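Local structure of oligopeptide-binding protein oppA (Lactococcus lactis, 3DRF) at residues D134-S139 / S486-Y491; L140-G145 / V173-M178; Q330-A335 / D389-K394; I336-N341 / L381-K386. The protein captures oligopeptides as the receptor of the OppABCDF ABC transporter, which takes them up, closing around them like a Venus fly-trap. One frame throughout, in Å; residues are numbered along the deposited sequence.

Interaction 1: D134-S139 / S486-Y491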
# COMPACT_ATOMS: atom_id res chain seq x y z
N ASP A 134 -1.83 -2.64 -12.03
CA ASP A 134 -2.97 -2.99 -11.17
C ASP A 134 -3.49 -1.74 -10.41
O ASP A 134 -4.30 -1.89 -9.54
CB ASP A 134 -2.48 -4.06 -10.16
CG ASP A 134 -1.88 -5.27 -10.87
OD1 ASP A 134 -2.55 -5.82 -11.68
OD2 ASP A 134 -0.75 -5.57 -10.60
N ARG A 135 -3.02 -0.54 -10.82
CA ARG A 135 -3.29 0.70 -10.08
C ARG A 135 -4.39 1.64 -10.68
O ARG A 135 -4.54 2.74 -10.26
CB ARG A 135 -1.99 1.47 -9.82
CG ARG A 135 -1.02 0.76 -8.86
CD ARG A 135 0.17 1.71 -8.57
NE ARG A 135 1.05 1.15 -7.53
CZ ARG A 135 0.83 1.27 -6.24
NH1 ARG A 135 1.68 0.77 -5.37
NH2 ARG A 135 -0.24 1.88 -5.81
N TRP A 136 -5.19 1.12 -11.60
CA TRP A 136 -6.38 1.88 -12.03
C TRP A 136 -7.33 2.03 -10.80
O TRP A 136 -7.41 1.19 -9.94
CB TRP A 136 -7.09 1.18 -13.25
CG TRP A 136 -8.24 2.07 -13.77
CD1 TRP A 136 -9.54 1.84 -13.58
CD2 TRP A 136 -8.16 3.37 -14.44
NE1 TRP A 136 -10.30 2.86 -14.13
CE2 TRP A 136 -9.47 3.83 -14.61
CE3 TRP A 136 -7.09 4.18 -14.87
CZ2 TRP A 136 -9.76 5.05 -15.24
CZ3 TRP A 136 -7.37 5.37 -15.47
CH2 TRP A 136 -8.67 5.79 -15.67
N THR A 137 -8.04 3.15 -10.78
CA THR A 137 -8.86 3.52 -9.64
C THR A 137 -9.83 4.61 -10.11
O THR A 137 -9.56 5.29 -11.03
CB THR A 137 -7.97 4.03 -8.48
OG1 THR A 137 -8.86 4.69 -7.55
CG2 THR A 137 -6.83 5.03 -8.97
N ASP A 138 -10.97 4.75 -9.46
CA ASP A 138 -11.88 5.83 -9.83
C ASP A 138 -11.32 7.23 -9.55
O ASP A 138 -11.83 8.21 -10.07
CB ASP A 138 -13.24 5.65 -9.16
CG ASP A 138 -14.04 4.54 -9.81
OD1 ASP A 138 -14.34 4.71 -11.00
OD2 ASP A 138 -14.36 3.53 -9.14
N SER A 139 -10.25 7.34 -8.77
CA SER A 139 -9.64 8.69 -8.58
C SER A 139 -9.16 9.26 -9.92
O SER A 139 -9.26 10.43 -10.16
CB SER A 139 -8.43 8.60 -7.65
OG SER A 139 -8.77 8.05 -6.36
N SER A 486 -12.48 1.60 -4.34
CA SER A 486 -13.39 2.09 -5.41
C SER A 486 -13.71 0.96 -6.41
O SER A 486 -12.94 0.08 -6.66
CB SER A 486 -12.84 3.37 -6.11
OG SER A 486 -11.66 3.11 -6.89
N ALA A 487 -14.89 1.09 -6.98
CA ALA A 487 -15.45 0.08 -7.85
C ALA A 487 -14.51 -0.30 -9.01
O ALA A 487 -14.49 -1.42 -9.39
CB ALA A 487 -16.80 0.54 -8.38
N ALA A 488 -13.78 0.68 -9.54
CA ALA A 488 -12.87 0.42 -10.67
C ALA A 488 -11.48 -0.13 -10.31
O ALA A 488 -10.75 -0.47 -11.18
CB ALA A 488 -12.68 1.70 -11.47
N ALA A 489 -11.17 -0.24 -9.02
CA ALA A 489 -9.82 -0.60 -8.59
C ALA A 489 -9.61 -2.11 -8.39
O ALA A 489 -10.24 -2.66 -7.55
CB ALA A 489 -9.54 0.09 -7.21
N PRO A 490 -8.63 -2.71 -9.05
CA PRO A 490 -8.25 -4.11 -8.76
C PRO A 490 -7.71 -4.30 -7.32
O PRO A 490 -7.69 -5.35 -6.82
CB PRO A 490 -7.10 -4.37 -9.75
CG PRO A 490 -7.36 -3.48 -10.90
CD PRO A 490 -7.91 -2.18 -10.24
N TYR A 491 -7.34 -3.20 -6.65
CA TYR A 491 -6.89 -3.30 -5.25
C TYR A 491 -8.04 -3.65 -4.25
O TYR A 491 -7.76 -3.99 -3.17
CB TYR A 491 -6.22 -2.01 -4.81
CG TYR A 491 -4.74 -1.87 -5.19
CD1 TYR A 491 -4.13 -2.67 -6.14
CD2 TYR A 491 -3.98 -0.88 -4.59
CE1 TYR A 491 -2.79 -2.50 -6.46
CE2 TYR A 491 -2.64 -0.72 -4.92
CZ TYR A 491 -2.05 -1.52 -5.85
OH TYR A 491 -0.69 -1.33 -6.14
O HOH W 1 -6.18 -0.48 -8.00
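Asp138 and Ser486 tie one end of this buried contact together. The backbone N of Asp138 donates to Ser486 OG at 3.1 Å, almost straight at 168°, and that hydroxyl is also bonded to Gln482 O. In the conformer described here, one of two and so less certain, Asp138 OD2 takes the N-H of Ala488 at 2.9 Å, met from above the carboxylate plane, inside the type I turn that runs from Ser486 to Ala489. Thr137 OG1 accepts from Ser139 N in an ST turn and has a further partner in Asp483. Midway, Trp136 lays CD1 against Ala488 CB at 3.8 Å. One water satisfies three backbone groups at once: it donates to Asp134 O and Trp136 O, each at 2.8 Å, and accepts from Tyr491 N.

At the other end Tyr491 OH sits 3.0 Å above the centre of the Arg135 guanidinium, whose plane is turned 65° from the ring. The angles are poor for a hydrogen bond there, and the hydroxyl pairs instead with Asn55. Arg135 NH1 bonds to Ser54 O and to the backbone of the bound peptide. An alanine in place of Arg135 would probably leave that ligand backbone group without this donor and Tyr491 OH without the guanidinium face beside it. Direct polar links thus hold the Asp138 end and a water bridges the middle, while Arg135 and Tyr491 meet the peptide.

Interaction 2: L140-G145 / V173-M178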
# COMPACT_ATOMS: atom_id res chain seq x y z
N LEU A 140 -8.63 8.41 -10.78
CA LEU A 140 -8.06 8.86 -12.09
C LEU A 140 -9.13 9.25 -13.12
O LEU A 140 -8.85 9.95 -14.02
CB LEU A 140 -7.12 7.77 -12.64
CG LEU A 140 -5.81 7.64 -11.79
CD1 LEU A 140 -5.00 6.49 -12.36
CD2 LEU A 140 -4.96 8.93 -11.80
N ALA A 141 -10.38 8.80 -12.90
CA ALA A 141 -11.53 9.20 -13.76
C ALA A 141 -11.88 10.70 -13.69
O ALA A 141 -12.53 11.22 -14.51
CB ALA A 141 -12.74 8.33 -13.42
N ASN A 142 -11.37 11.34 -12.65
CA ASN A 142 -11.57 12.78 -12.41
C ASN A 142 -10.64 13.70 -13.21
O ASN A 142 -10.83 14.87 -13.20
CB ASN A 142 -11.54 13.07 -10.88
CG ASN A 142 -11.66 14.58 -10.53
OD1 ASN A 142 -12.66 15.18 -10.74
ND2 ASN A 142 -10.62 15.12 -9.97
N ILE A 143 -9.69 13.13 -13.94
CA ILE A 143 -8.89 13.89 -14.92
C ILE A 143 -9.61 13.83 -16.27
O ILE A 143 -9.89 12.79 -16.77
CB ILE A 143 -7.45 13.35 -15.01
CG1 ILE A 143 -6.71 13.68 -13.70
CG2 ILE A 143 -6.69 14.04 -16.22
CD1 ILE A 143 -5.32 12.95 -13.60
N VAL A 144 -9.92 15.00 -16.80
CA VAL A 144 -10.62 15.09 -18.09
C VAL A 144 -9.90 14.25 -19.15
O VAL A 144 -8.73 14.37 -19.34
CB VAL A 144 -10.73 16.61 -18.53
CG1 VAL A 144 -11.34 16.71 -19.92
CG2 VAL A 144 -11.68 17.35 -17.56
N GLY A 145 -10.69 13.42 -19.83
CA GLY A 145 -10.13 12.60 -20.92
C GLY A 145 -9.47 11.28 -20.49
O GLY A 145 -9.17 10.45 -21.31
N VAL A 173 -2.74 19.86 -15.57
CA VAL A 173 -3.74 18.76 -15.42
C VAL A 173 -5.12 19.35 -15.11
O VAL A 173 -5.30 20.06 -14.17
CB VAL A 173 -3.33 17.79 -14.27
CG1 VAL A 173 -4.35 16.65 -14.14
CG2 VAL A 173 -1.85 17.30 -14.48
N GLN A 174 -6.06 19.07 -15.98
CA GLN A 174 -7.45 19.54 -15.87
C GLN A 174 -8.32 18.48 -15.22
O GLN A 174 -8.50 17.41 -15.73
CB GLN A 174 -8.00 19.86 -17.29
CG GLN A 174 -9.44 20.37 -17.29
CD GLN A 174 -9.56 21.75 -16.65
OE1 GLN A 174 -9.08 22.68 -17.21
NE2 GLN A 174 -10.19 21.85 -15.49
N PHE A 175 -8.90 18.88 -14.12
CA PHE A 175 -9.84 18.03 -13.38
C PHE A 175 -11.29 18.36 -13.74
O PHE A 175 -11.57 19.42 -14.19
CB PHE A 175 -9.68 18.24 -11.84
CG PHE A 175 -8.24 18.00 -11.35
CD1 PHE A 175 -7.68 16.75 -11.46
CD2 PHE A 175 -7.53 19.02 -10.78
CE1 PHE A 175 -6.37 16.51 -11.03
CE2 PHE A 175 -6.21 18.79 -10.33
CZ PHE A 175 -5.65 17.53 -10.50
N LYS A 176 -12.17 17.42 -13.45
CA LYS A 176 -13.63 17.68 -13.39
C LYS A 176 -13.99 18.51 -12.14
O LYS A 176 -14.74 19.42 -12.23
CB LYS A 176 -14.43 16.37 -13.41
CG LYS A 176 -14.19 15.52 -14.69
CD LYS A 176 -14.96 14.18 -14.61
CE LYS A 176 -14.58 13.37 -15.79
NZ LYS A 176 -15.23 12.07 -15.66
N GLU A 177 -13.46 18.11 -10.99
CA GLU A 177 -13.60 18.85 -9.75
C GLU A 177 -12.32 18.73 -8.93
O GLU A 177 -11.57 17.77 -8.99
CB GLU A 177 -14.77 18.31 -8.85
CG GLU A 177 -16.18 18.27 -9.52
CD GLU A 177 -16.72 19.65 -9.86
OE1 GLU A 177 -16.21 20.64 -9.42
OE2 GLU A 177 -17.69 19.68 -10.59
N MET A 178 -12.15 19.73 -8.10
CA MET A 178 -11.14 19.67 -7.04
C MET A 178 -11.60 18.69 -5.97
O MET A 178 -12.77 18.44 -5.83
CB MET A 178 -10.94 21.05 -6.42
CG MET A 178 -10.55 22.13 -7.41
SD MET A 178 -9.04 21.76 -8.43
CE MET A 178 -7.64 22.12 -7.30
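Asn142 grips the 173-178 segment with both backbone and side chain. Its carbonyl O accepts from Lys176 N at 2.9 Å, and its amide forms a two-way clasp with Glu177: OD1 takes the backbone N-H on a lone pair, while ND2 gives to Glu177 O at 3.0 Å, close to its own amide plane. With CG anti to the backbone N (chi1 177°), the amide reaches across to that backbone, lying parallel to the Phe175 ring plane, and ND2 comes 3.7 Å from Phe175 CD1.

Val144 N donates to Gln174 O at 3.0 Å, and together with the Lys176 N bond this makes a single beta bridge between Ile143 and Phe175. The loop leading to helix 146-150 is thereby fastened to the end of strand 170-174, which belongs to a four-stranded antiparallel sheet. Beneath the bridge, Ile143 CG1 packs on Val173 CG1 and Phe175 CE1, and on the other side Val144 CG2 runs alongside Gln174 CG.

Lys176 can be followed outward along an extended chain. CB lies 3.4 Å from Asn142 OD1, and CG passes 3.7 Å from Asn142 O. CD and then CE move over to Ala141 O, CE coming within 3.2 Å, before NZ bonds that same oxygen at 3.1 Å, its approach tilted 28° from the carbonyl plane.

Interaction 3: Q330-A335 / D389-K394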
# COMPACT_ATOMS: atom_id res chain seq x y z
N GLN A 330 -24.49 -11.50 5.37
CA GLN A 330 -23.96 -10.50 6.29
C GLN A 330 -23.70 -11.02 7.72
O GLN A 330 -22.73 -10.74 8.29
CB GLN A 330 -24.88 -9.27 6.33
CG GLN A 330 -24.33 -8.10 7.07
CD GLN A 330 -25.16 -6.86 6.76
OE1 GLN A 330 -26.30 -6.97 6.33
NE2 GLN A 330 -24.69 -5.76 7.07
N ASN A 331 -24.61 -11.81 8.26
CA ASN A 331 -24.41 -12.39 9.61
C ASN A 331 -23.17 -13.26 9.71
O ASN A 331 -22.55 -13.29 10.70
CB ASN A 331 -25.66 -13.21 10.03
CG ASN A 331 -26.79 -12.33 10.54
OD1 ASN A 331 -26.95 -11.26 10.09
ND2 ASN A 331 -27.55 -12.81 11.50
N VAL A 332 -22.91 -14.02 8.64
CA VAL A 332 -21.68 -14.85 8.59
C VAL A 332 -20.38 -14.01 8.63
O VAL A 332 -19.51 -14.27 9.34
CB VAL A 332 -21.72 -15.78 7.35
CG1 VAL A 332 -20.43 -16.63 7.25
CG2 VAL A 332 -22.94 -16.75 7.48
N ARG A 333 -20.36 -12.99 7.79
CA ARG A 333 -19.20 -12.04 7.75
C ARG A 333 -18.93 -11.42 9.11
O ARG A 333 -17.86 -11.37 9.56
CB ARG A 333 -19.43 -10.90 6.69
CG ARG A 333 -19.52 -11.50 5.25
CD ARG A 333 -19.43 -10.41 4.13
NE ARG A 333 -20.42 -9.31 4.32
CZ ARG A 333 -21.63 -9.29 3.77
NH1 ARG A 333 -22.08 -10.31 3.06
NH2 ARG A 333 -22.44 -8.25 3.96
N GLN A 334 -20.00 -10.95 9.75
CA GLN A 334 -19.89 -10.33 11.06
C GLN A 334 -19.44 -11.34 12.13
O GLN A 334 -18.56 -11.06 12.91
CB GLN A 334 -21.25 -9.71 11.47
CG GLN A 334 -21.66 -8.45 10.61
CD GLN A 334 -23.01 -7.93 11.00
OE1 GLN A 334 -23.70 -8.55 11.74
NE2 GLN A 334 -23.35 -6.75 10.54
N ALA A 335 -20.03 -12.53 12.08
CA ALA A 335 -19.75 -13.58 13.09
C ALA A 335 -18.25 -13.98 13.06
O ALA A 335 -17.61 -14.11 14.04
CB ALA A 335 -20.69 -14.85 12.90
N ASP A 389 -26.95 -18.55 14.52
CA ASP A 389 -28.22 -19.21 14.89
C ASP A 389 -29.39 -18.45 14.23
O ASP A 389 -30.21 -19.04 13.61
CB ASP A 389 -28.46 -19.19 16.42
CG ASP A 389 -27.76 -20.28 17.14
OD1 ASP A 389 -27.26 -21.21 16.52
OD2 ASP A 389 -27.68 -20.17 18.33
N GLU A 390 -29.40 -17.13 14.39
CA GLU A 390 -30.46 -16.24 13.84
C GLU A 390 -30.55 -16.30 12.32
O GLU A 390 -31.59 -16.13 11.76
CB GLU A 390 -30.27 -14.79 14.31
CG GLU A 390 -30.55 -14.55 15.78
CD GLU A 390 -30.21 -13.17 16.25
OE1 GLU A 390 -29.50 -12.42 15.59
OE2 GLU A 390 -30.65 -12.88 17.32
N ASP A 391 -29.44 -16.58 11.64
CA ASP A 391 -29.38 -16.63 10.19
C ASP A 391 -29.60 -18.03 9.61
O ASP A 391 -29.46 -18.24 8.49
CB ASP A 391 -28.03 -16.03 9.69
CG ASP A 391 -28.05 -15.65 8.24
OD1 ASP A 391 -28.96 -15.02 7.79
OD2 ASP A 391 -27.19 -16.09 7.52
N GLY A 392 -29.96 -18.99 10.43
CA GLY A 392 -30.28 -20.32 9.94
C GLY A 392 -29.11 -21.26 9.72
O GLY A 392 -29.24 -22.21 9.05
N TRP A 393 -27.94 -20.90 10.24
CA TRP A 393 -26.77 -21.76 10.14
C TRP A 393 -26.76 -22.63 11.43
O TRP A 393 -26.14 -22.27 12.37
CB TRP A 393 -25.50 -20.90 9.97
CG TRP A 393 -25.31 -20.35 8.58
CD1 TRP A 393 -25.63 -19.10 8.13
CD2 TRP A 393 -24.85 -21.08 7.45
NE1 TRP A 393 -25.38 -19.01 6.80
CE2 TRP A 393 -24.90 -20.19 6.33
CE3 TRP A 393 -24.42 -22.39 7.25
CZ2 TRP A 393 -24.51 -20.56 5.08
CZ3 TRP A 393 -24.03 -22.77 6.00
CH2 TRP A 393 -24.07 -21.83 4.91
N LYS A 394 -27.50 -23.73 11.39
CA LYS A 394 -27.74 -24.56 12.58
C LYS A 394 -26.59 -25.50 12.83
O LYS A 394 -26.11 -26.12 11.95
CB LYS A 394 -29.01 -25.36 12.33
CG LYS A 394 -29.42 -26.26 13.51
CD LYS A 394 -30.83 -26.92 13.22
CE LYS A 394 -31.06 -28.15 14.13
NZ LYS A 394 -31.13 -27.79 15.56
O HOH W 2 -27.09 -12.65 6.90
O HOH W 3 -29.58 -11.42 13.10
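Two first torsions set up the meeting of Asn331 and Asp391. In Asn331, CG stands anti to the carbonyl carbon (chi1 -80°), whereas Asp391 turns its carboxylate anti to the backbone N (chi1 -162°). The CB atoms then meet at 3.7 Å, and Asn331 ND2 also lies over Asp391 CB at 3.7 Å. The amide and carboxylate planes are 40° apart, and these two polar groups pack through carbon instead of bonding to each other directly.

Water makes up the difference. One molecule accepts from Asn331 N at 3.0 Å, at the first turn of helix 330-339, and gives a weak bond to Asp391 OD1. A second accepts a hydrogen bond from Asn331 ND2 at 2.9 Å and donates at 2.7 Å to OE1 of Glu390, whose OE2 is salt-bridged to Lys386. ND2 has another acceptor in Leu387 O, so the amide is held in place from two sources. Asp391 OD2 forms a salt bridge with Lys404.

Deeper in, Val332 crosses Trp393 at about a right angle. Its CG2 methyl is 3.4 Å from Trp393 NE1 and 3.6 Å from CD1, while the indole N-H itself bonds to Asp329. Between Asp391 and Trp393, a Schellman motif with Gly392 at positive phi ends helix 381-390.

The contact therefore joins the start of helix 330-339 to the C-terminal end of helix 381-390, just where the chain passes into strand 394-396; the Trp393 side chain also rests on Lys407 and Leu409 of strand 407-414.

Interaction 4: I336-N341 / L381-K386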
# COMPACT_ATOMS: atom_id res chain seq x y z
N ILE A 336 -17.74 -14.14 11.84
CA ILE A 336 -16.35 -14.56 11.65
C ILE A 336 -15.39 -13.46 12.20
O ILE A 336 -14.40 -13.74 12.75
CB ILE A 336 -16.13 -14.96 10.18
CG1 ILE A 336 -16.86 -16.29 9.91
CG2 ILE A 336 -14.59 -15.09 9.83
CD1 ILE A 336 -16.90 -16.71 8.41
N GLY A 337 -15.79 -12.20 12.04
CA GLY A 337 -15.07 -11.07 12.66
C GLY A 337 -15.12 -11.07 14.20
O GLY A 337 -14.14 -10.95 14.82
N TYR A 338 -16.31 -11.30 14.75
CA TYR A 338 -16.45 -11.31 16.23
C TYR A 338 -15.73 -12.48 16.91
O TYR A 338 -15.40 -12.41 18.05
CB TYR A 338 -17.94 -11.30 16.67
CG TYR A 338 -18.60 -9.94 16.50
CD1 TYR A 338 -18.12 -8.82 17.18
CD2 TYR A 338 -19.71 -9.78 15.68
CE1 TYR A 338 -18.71 -7.55 17.03
CE2 TYR A 338 -20.31 -8.52 15.53
CZ TYR A 338 -19.80 -7.42 16.21
OH TYR A 338 -20.41 -6.21 16.05
N ALA A 339 -15.52 -13.55 16.17
CA ALA A 339 -14.91 -14.79 16.77
C ALA A 339 -13.38 -14.67 16.93
O ALA A 339 -12.80 -15.35 17.69
CB ALA A 339 -15.22 -15.97 15.88
N ARG A 340 -12.73 -13.80 16.16
CA ARG A 340 -11.26 -13.67 16.32
C ARG A 340 -10.92 -13.03 17.69
O ARG A 340 -11.66 -12.30 18.25
CB ARG A 340 -10.60 -12.79 15.20
CG ARG A 340 -10.62 -13.47 13.79
CD ARG A 340 -9.61 -12.79 12.84
NE ARG A 340 -9.93 -11.36 12.68
CZ ARG A 340 -9.13 -10.54 12.01
NH1 ARG A 340 -9.46 -9.29 11.92
NH2 ARG A 340 -8.03 -11.00 11.46
N ASN A 341 -9.72 -13.42 18.16
CA ASN A 341 -9.14 -12.88 19.36
C ASN A 341 -7.89 -12.04 19.09
O ASN A 341 -6.82 -12.33 19.54
CB ASN A 341 -8.80 -14.04 20.34
CG ASN A 341 -7.89 -15.08 19.74
OD1 ASN A 341 -7.78 -15.24 18.59
ND2 ASN A 341 -7.22 -15.82 20.61
N LEU A 381 -17.63 -14.20 21.18
CA LEU A 381 -18.05 -15.52 20.71
C LEU A 381 -19.57 -15.74 20.88
O LEU A 381 -20.18 -16.30 20.07
CB LEU A 381 -17.28 -16.64 21.45
CG LEU A 381 -15.79 -16.69 21.09
CD1 LEU A 381 -15.09 -17.59 22.14
CD2 LEU A 381 -15.59 -17.30 19.72
N ASP A 382 -20.13 -15.21 21.95
CA ASP A 382 -21.57 -15.35 22.15
C ASP A 382 -22.36 -14.63 21.03
O ASP A 382 -23.30 -15.15 20.53
CB ASP A 382 -22.03 -14.80 23.53
CG ASP A 382 -21.52 -15.60 24.72
OD1 ASP A 382 -20.97 -16.64 24.54
OD2 ASP A 382 -21.66 -15.07 25.78
N LYS A 383 -21.95 -13.41 20.70
CA LYS A 383 -22.61 -12.68 19.60
C LYS A 383 -22.47 -13.38 18.25
O LYS A 383 -23.37 -13.46 17.52
CB LYS A 383 -22.07 -11.23 19.52
CG LYS A 383 -22.73 -10.38 18.44
CD LYS A 383 -22.38 -8.90 18.62
CE LYS A 383 -23.20 -8.09 17.65
NZ LYS A 383 -23.01 -6.62 17.72
N ALA A 384 -21.28 -13.89 17.98
CA ALA A 384 -21.03 -14.64 16.76
C ALA A 384 -21.95 -15.84 16.63
O ALA A 384 -22.58 -16.00 15.65
CB ALA A 384 -19.57 -15.09 16.72
N ASN A 385 -22.02 -16.66 17.68
CA ASN A 385 -22.93 -17.83 17.68
C ASN A 385 -24.42 -17.41 17.52
O ASN A 385 -25.13 -18.04 16.80
CB ASN A 385 -22.69 -18.69 18.97
CG ASN A 385 -21.46 -19.61 18.85
OD1 ASN A 385 -21.32 -20.34 17.95
ND2 ASN A 385 -20.62 -19.57 19.85
N LYS A 386 -24.83 -16.35 18.20
CA LYS A 386 -26.21 -15.83 18.10
C LYS A 386 -26.52 -15.42 16.64
O LYS A 386 -27.52 -15.76 16.14
CB LYS A 386 -26.38 -14.65 19.06
CG LYS A 386 -27.79 -14.05 19.05
CD LYS A 386 -27.90 -12.95 20.12
CE LYS A 386 -29.19 -12.21 20.11
NZ LYS A 386 -29.08 -11.16 19.25
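Tyr338 meets Lys383 and Ala384 where helix 330-339 passes the first turns of helix 381-390. Its CB touches Ala384 CB at 4.1 Å. Further out, one ring face is covered by the Lys383 chain, which is extended beyond CG and crosses the ring obliquely: CD lies 3.9 Å from the ring centroid and 18° off the normal, a CH-pi contact. CE moves on over CE2, at 3.6 Å, and NZ finally donates to Tyr338 OH at 3.1 Å. Aliphatic chain and ammonium thus use the same tyrosine, one through its face and the other through its hydroxyl. A leucine in place of Tyr338 would probably leave the Lys383 ammonium without this acceptor and its methylenes without a flat surface to lie on.

The motif is a helix-helix contact, with small alanines letting the two backbones come close: Ala339 and Leu381 have their CA atoms 5.1 Å apart. At Ala339, Leu381 reaches in with the CD2 methyl, 3.9 Å from Ala339 CA and 4.1 Å from Ala339 CB. Ile436 touches Ala339, Leu381 and Ala384, while Trp433 of helix 422-435 also packs on Ala339.

How the interactions relate
Interactions 3 and 4 are two levels of one helix pair, 330-339 with 381-390; their centres lie 10 Å apart and they touch where Ala335 O meets Ala384 CB at 3.5 Å. The first segments of interactions 1 and 2 adjoin in the loop between helices 116-127 and 146-150, the contact centres being 15 Å apart. Interaction 2 ties this loop to the sheet containing strand 170-174. All three others lie between the segments of interaction 1 in sequence: interaction 2 closes before interaction 3 opens, and 4 falls within 3. The helix-pair contacts are about 31 and 32 Å from interaction 1, centre to centre. Of the four, interaction 1 is the one with the bound peptide beside it.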